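Local coordinates for protein tungsten formylmethanofuran dehydrogenase subunit E (Syntrophus aciditrophicus, PDB 3D00) that is of unestablished function but binds zinc through a C-terminal treble-clef finger and belongs to a family implicated in microbial methanogenesis, at residues Y25-L39 and L131-L145. Numbering follows the deposited sequence.
Sequences YPAPGVLIGGFMVDL and LFKEIREAGPDILEL
Helix 28-39 runs parallel to helix 131-138, their axes 10.1 Å apart and inclined by 2°, and then passes strand 143-145 at 29°. The joint is largely apolar, with no hydrogen bond across it. Ile135 packs as a knob into a hole formed by Pro28, Leu31, Ile32 and Phe35: its CD1 reaches Pro28 CB at 3.6 Å, while chi1 of -69° leaves CG2 anti to the backbone N, where it lies 3.7 Å from Ile32 CG1. One turn earlier, Phe132 lies against Pro28 CD and Pro26 O, the latter 3.1 Å from Phe132 CE1. Tyr25 meets this ring at its edge, OH 3.4 Å from Phe132 CZ, and Leu31 crosses it at about a right angle, CD1 3.8 Å from Phe132 CD1. Where helix 131-138 ends, Gly139, with positive phi, brings bare backbone against Phe35. Its CA lies over the centre of one ring face in a CH-pi contact, 3.6 Å from the Phe35 centroid. Beyond this turn Leu143 crosses Met36, a selenomethionine, at about a right angle and turns CD1 to Phe35 CB; the fit is tight, with Leu143 CD2 3.5 Å from Met36 CG. Leu39 and Leu145 meet tip to tip. The contact belongs to the alpha+beta core: Trp116 of helix 111-117 packs on Pro28, Ile32 and Leu131, helix 12-23 flanks Leu31, and Leu102 of strand 96-102 touches Ile32, Met36 and Leu143, so that helix 28-42 packs on the mixed sheet beside its outermost strand 143-149.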
loop_
_atom_site.group_PDB
_atom_site.type_symbol
_atom_site.label_atom_id
_atom_site.label_comp_id
_atom_site.label_asym_id
_atom_site.label_seq_id
_atom_site.Cartn_x
_atom_site.Cartn_y
_atom_site.Cartn_z
ATOM N N TYR A 25 -5.058 -14.246 4.129
ATOM C CA TYR A 25 -5.681 -14.837 5.330
ATOM C C TYR A 25 -6.876 -13.939 5.652
ATOM O O TYR A 25 -6.825 -12.719 5.416
ATOM C CB TYR A 25 -4.662 -14.875 6.499
ATOM C CG TYR A 25 -5.157 -15.446 7.841
ATOM C CD1 TYR A 25 -5.408 -16.829 7.998
ATOM C CD2 TYR A 25 -5.330 -14.621 8.975
ATOM C CE1 TYR A 25 -5.881 -17.374 9.244
ATOM C CE2 TYR A 25 -5.797 -15.161 10.226
ATOM C CZ TYR A 25 -6.070 -16.528 10.342
ATOM O OH TYR A 25 -6.510 -17.073 11.552
ATOM N N PRO A 26 -7.983 -14.510 6.168
ATOM C CA PRO A 26 -9.087 -13.603 6.525
ATOM C C PRO A 26 -8.823 -12.978 7.898
ATOM O O PRO A 26 -9.475 -13.344 8.891
ATOM C CB PRO A 26 -10.293 -14.521 6.540
ATOM C CG PRO A 26 -9.719 -15.864 6.993
ATOM C CD PRO A 26 -8.314 -15.924 6.444
ATOM N N ALA A 27 -7.838 -12.079 7.941
ATOM C CA ALA A 27 -7.340 -11.538 9.192
ATOM C C ALA A 27 -8.429 -10.733 9.858
ATOM O O ALA A 27 -9.143 -10.005 9.180
ATOM C CB ALA A 27 -6.126 -10.684 8.959
ATOM N N PRO A 28 -8.580 -10.863 11.194
ATOM C CA PRO A 28 -9.544 -10.041 11.934
ATOM C C PRO A 28 -9.517 -8.563 11.576
ATOM O O PRO A 28 -10.561 -7.980 11.404
ATOM C CB PRO A 28 -9.126 -10.241 13.396
ATOM C CG PRO A 28 -8.517 -11.583 13.425
ATOM C CD PRO A 28 -7.870 -11.801 12.084
ATOM N N GLY A 29 -8.321 -7.983 11.471
ATOM C CA GLY A 29 -8.133 -6.581 11.156
ATOM C C GLY A 29 -8.744 -6.131 9.848
ATOM O O GLY A 29 -9.314 -5.044 9.758
ATOM N N VAL A 30 -8.637 -6.967 8.817
ATOM C CA VAL A 30 -9.179 -6.634 7.494
ATOM C C VAL A 30 -10.686 -6.856 7.465
ATOM O O VAL A 30 -11.395 -6.150 6.804
ATOM C CB VAL A 30 -8.499 -7.441 6.383
ATOM C CG1 VAL A 30 -8.930 -6.923 5.028
ATOM C CG2 VAL A 30 -7.019 -7.325 6.531
ATOM N N LEU A 31 -11.161 -7.844 8.207
ATOM C CA LEU A 31 -12.611 -8.060 8.409
ATOM C C LEU A 31 -13.240 -6.850 9.146
ATOM O O LEU A 31 -14.205 -6.215 8.660
ATOM C CB LEU A 31 -12.839 -9.392 9.184
ATOM C CG LEU A 31 -12.483 -10.702 8.480
ATOM C CD1 LEU A 31 -12.563 -11.897 9.408
ATOM C CD2 LEU A 31 -13.399 -10.887 7.315
ATOM N N ILE A 32 -12.666 -6.500 10.299
ATOM C CA ILE A 32 -13.151 -5.353 11.037
ATOM C C ILE A 32 -13.034 -4.122 10.126
ATOM O O ILE A 32 -13.965 -3.353 10.024
ATOM C CB ILE A 32 -12.441 -5.175 12.394
ATOM C CG1 ILE A 32 -12.744 -6.372 13.311
ATOM C CG2 ILE A 32 -12.922 -3.893 13.075
ATOM C CD1 ILE A 32 -11.930 -6.353 14.599
ATOM N N GLY A 33 -11.898 -3.990 9.452
ATOM C CA GLY A 33 -11.613 -2.959 8.485
ATOM C C GLY A 33 -12.698 -2.763 7.470
ATOM O O GLY A 33 -12.972 -1.632 7.115
ATOM N N GLY A 34 -13.288 -3.864 6.984
ATOM C CA GLY A 34 -14.459 -3.807 6.099
ATOM C C GLY A 34 -15.667 -3.075 6.660
ATOM O O GLY A 34 -16.395 -2.348 5.936
ATOM N N PHE A 35 -15.944 -3.333 7.931
ATOM C CA PHE A 35 -17.043 -2.671 8.597
ATOM C C PHE A 35 -16.725 -1.231 8.733
ATOM O O PHE A 35 -17.593 -0.409 8.655
ATOM C CB PHE A 35 -17.331 -3.305 9.944
ATOM C CG PHE A 35 -17.996 -4.628 9.832
ATOM C CD1 PHE A 35 -19.283 -4.722 9.327
ATOM C CD2 PHE A 35 -17.367 -5.778 10.278
ATOM C CE1 PHE A 35 -19.907 -5.932 9.232
ATOM C CE2 PHE A 35 -17.986 -6.989 10.195
ATOM C CZ PHE A 35 -19.238 -7.077 9.663
HETATM N N MSE A 36 -15.472 -0.917 8.982
HETATM C CA MSE A 36 -15.080 0.469 9.142
HETATM C C MSE A 36 -15.181 1.292 7.870
HETATM O O MSE A 36 -15.718 2.397 7.868
HETATM C CB MSE A 36 -13.663 0.560 9.712
HETATM C CG MSE A 36 -13.574 0.052 11.120
HETATM SE SE MSE A 36 -11.711 -0.290 11.636
HETATM C CE MSE A 36 -11.129 1.417 11.989
ATOM N N VAL A 37 -14.694 0.748 6.783
ATOM C CA VAL A 37 -14.743 1.420 5.497
ATOM C C VAL A 37 -16.183 1.542 5.017
ATOM O O VAL A 37 -16.568 2.590 4.492
ATOM C CB VAL A 37 -13.881 0.682 4.438
ATOM C CG1 VAL A 37 -14.142 1.220 2.997
ATOM C CG2 VAL A 37 -12.429 0.770 4.819
ATOM N N ASP A 38 -16.982 0.494 5.229
ATOM C CA ASP A 38 -18.406 0.563 4.954
ATOM C C ASP A 38 -19.132 1.685 5.719
ATOM O O ASP A 38 -19.894 2.430 5.128
ATOM C CB ASP A 38 -19.059 -0.797 5.253
ATOM C CG ASP A 38 -20.550 -0.787 5.067
ATOM O OD1 ASP A 38 -21.034 -0.997 3.931
ATOM O OD2 ASP A 38 -21.235 -0.607 6.072
ATOM N N LEU A 39 -18.909 1.801 7.032
ATOM C CA LEU A 39 -19.536 2.884 7.823
ATOM C C LEU A 39 -19.041 4.277 7.346
ATOM O O LEU A 39 -19.821 5.231 7.244
ATOM C CB LEU A 39 -19.230 2.674 9.314
ATOM C CG LEU A 39 -19.747 3.700 10.346
ATOM C CD1 LEU A 39 -21.230 3.745 10.225
ATOM C CD2 LEU A 39 -19.318 3.391 11.814
ATOM N N LEU A 131 -13.460 -15.822 17.927
ATOM C CA LEU A 131 -13.092 -14.486 17.407
ATOM C C LEU A 131 -13.769 -14.155 16.078
ATOM O O LEU A 131 -14.331 -13.072 15.929
ATOM C CB LEU A 131 -11.562 -14.331 17.274
ATOM C CG LEU A 131 -11.016 -13.029 16.663
ATOM C CD1 LEU A 131 -11.534 -11.761 17.416
ATOM C CD2 LEU A 131 -9.496 -13.105 16.642
ATOM N N PHE A 132 -13.743 -15.092 15.136
ATOM C CA PHE A 132 -14.240 -14.820 13.788
ATOM C C PHE A 132 -15.759 -14.660 13.800
ATOM O O PHE A 132 -16.292 -13.806 13.121
ATOM C CB PHE A 132 -13.797 -15.915 12.799
ATOM C CG PHE A 132 -12.319 -15.837 12.413
ATOM C CD1 PHE A 132 -11.763 -14.648 11.942
ATOM C CD2 PHE A 132 -11.496 -16.950 12.500
ATOM C CE1 PHE A 132 -10.426 -14.559 11.584
ATOM C CE2 PHE A 132 -10.147 -16.860 12.144
ATOM C CZ PHE A 132 -9.619 -15.657 11.687
ATOM N N LYS A 133 -16.446 -15.496 14.568
ATOM C CA LYS A 133 -17.909 -15.393 14.721
ATOM C C LYS A 133 -18.290 -14.050 15.395
ATOM O O LYS A 133 -19.230 -13.384 14.993
ATOM C CB LYS A 133 -18.475 -16.623 15.462
ATOM N N GLU A 134 -17.525 -13.635 16.390
ATOM C CA GLU A 134 -17.788 -12.400 17.074
ATOM C C GLU A 134 -17.653 -11.169 16.188
ATOM O O GLU A 134 -18.496 -10.265 16.252
ATOM C CB GLU A 134 -16.834 -12.225 18.245
ATOM C CG GLU A 134 -17.213 -13.013 19.463
ATOM C CD GLU A 134 -16.518 -12.529 20.701
ATOM O OE1 GLU A 134 -15.916 -11.425 20.693
ATOM O OE2 GLU A 134 -16.586 -13.262 21.693
ATOM N N ILE A 135 -16.585 -11.104 15.401
ATOM C CA ILE A 135 -16.403 -9.985 14.480
ATOM C C ILE A 135 -17.651 -9.828 13.621
ATOM O O ILE A 135 -18.170 -8.744 13.460
ATOM C CB ILE A 135 -15.169 -10.178 13.574
ATOM C CG1 ILE A 135 -13.875 -10.086 14.388
ATOM C CG2 ILE A 135 -15.126 -9.136 12.447
ATOM C CD1 ILE A 135 -12.672 -10.612 13.607
ATOM N N ARG A 136 -18.153 -10.930 13.094
ATOM C CA ARG A 136 -19.297 -10.860 12.225
ATOM C C ARG A 136 -20.514 -10.443 13.003
ATOM O O ARG A 136 -21.238 -9.607 12.518
ATOM C CB ARG A 136 -19.551 -12.176 11.524
ATOM C CG ARG A 136 -20.699 -12.068 10.564
ATOM C CD ARG A 136 -20.964 -13.360 9.874
ATOM N NE ARG A 136 -22.115 -13.231 8.995
ATOM C CZ ARG A 136 -22.247 -13.890 7.849
ATOM N NH1 ARG A 136 -21.276 -14.702 7.421
ATOM N NH2 ARG A 136 -23.339 -13.727 7.109
ATOM N N GLU A 137 -20.745 -11.002 14.195
ATOM C CA GLU A 137 -21.906 -10.613 15.041
ATOM C C GLU A 137 -21.869 -9.147 15.486
ATOM O O GLU A 137 -22.892 -8.460 15.468
ATOM C CB GLU A 137 -22.011 -11.509 16.286
ATOM N N ALA A 138 -20.700 -8.678 15.900
ATOM C CA ALA A 138 -20.539 -7.313 16.342
ATOM C C ALA A 138 -20.810 -6.311 15.195
ATOM O O ALA A 138 -21.495 -5.298 15.403
ATOM C CB ALA A 138 -19.130 -7.116 16.941
ATOM N N GLY A 139 -20.289 -6.605 13.994
ATOM C CA GLY A 139 -20.421 -5.729 12.835
ATOM C C GLY A 139 -19.935 -4.341 13.182
ATOM O O GLY A 139 -18.882 -4.176 13.809
ATOM N N PRO A 140 -20.708 -3.324 12.824
ATOM C CA PRO A 140 -20.251 -1.972 13.170
ATOM C C PRO A 140 -20.509 -1.535 14.629
ATOM O O PRO A 140 -20.171 -0.425 14.971
ATOM C CB PRO A 140 -21.080 -1.098 12.232
ATOM C CG PRO A 140 -22.393 -1.829 12.179
ATOM C CD PRO A 140 -21.995 -3.297 12.116
ATOM N N ASP A 141 -21.105 -2.376 15.474
ATOM C CA ASP A 141 -21.420 -1.992 16.876
ATOM C C ASP A 141 -20.189 -1.634 17.738
ATOM O O ASP A 141 -20.295 -0.905 18.731
ATOM C CB ASP A 141 -22.240 -3.092 17.578
ATOM C CG ASP A 141 -23.544 -3.465 16.831
ATOM O OD1 ASP A 141 -23.972 -2.727 15.924
ATOM O OD2 ASP A 141 -24.149 -4.509 17.161
ATOM N N ILE A 142 -19.023 -2.118 17.352
ATOM C CA ILE A 142 -17.797 -1.796 18.071
ATOM C C ILE A 142 -17.051 -0.581 17.509
ATOM O O ILE A 142 -15.950 -0.254 17.951
ATOM C CB ILE A 142 -16.880 -3.010 18.099
ATOM C CG1 ILE A 142 -16.615 -3.532 16.680
ATOM C CG2 ILE A 142 -17.535 -4.095 18.965
ATOM C CD1 ILE A 142 -15.369 -4.414 16.559
ATOM N N LEU A 143 -17.689 0.116 16.578
ATOM C CA LEU A 143 -17.074 1.259 15.897
ATOM C C LEU A 143 -17.599 2.625 16.375
ATOM O O LEU A 143 -18.730 2.726 16.824
ATOM C CB LEU A 143 -17.289 1.081 14.390
ATOM C CG LEU A 143 -16.759 -0.235 13.826
ATOM C CD1 LEU A 143 -17.019 -0.273 12.332
ATOM C CD2 LEU A 143 -15.305 -0.403 14.126
ATOM N N GLU A 144 -16.752 3.649 16.335
ATOM C CA GLU A 144 -17.179 5.033 16.539
ATOM C C GLU A 144 -16.722 5.884 15.359
ATOM O O GLU A 144 -15.731 5.604 14.727
ATOM C CB GLU A 144 -16.637 5.628 17.850
ATOM C CG GLU A 144 -17.360 6.918 18.351
ATOM C CD GLU A 144 -18.921 6.874 18.244
ATOM O OE1 GLU A 144 -19.499 7.196 17.156
ATOM O OE2 GLU A 144 -19.591 6.510 19.243
ATOM N N LEU A 145 -17.444 6.960 15.119
ATOM C CA LEU A 145 -17.268 7.814 13.949
ATOM C C LEU A 145 -17.061 9.231 14.450
ATOM O O LEU A 145 -17.678 9.636 15.437
ATOM C CB LEU A 145 -18.571 7.804 13.175
ATOM C CG LEU A 145 -18.850 7.331 11.773
ATOM C CD1 LEU A 145 -20.368 7.594 11.589
ATOM C CD2 LEU A 145 -18.049 8.087 10.779
#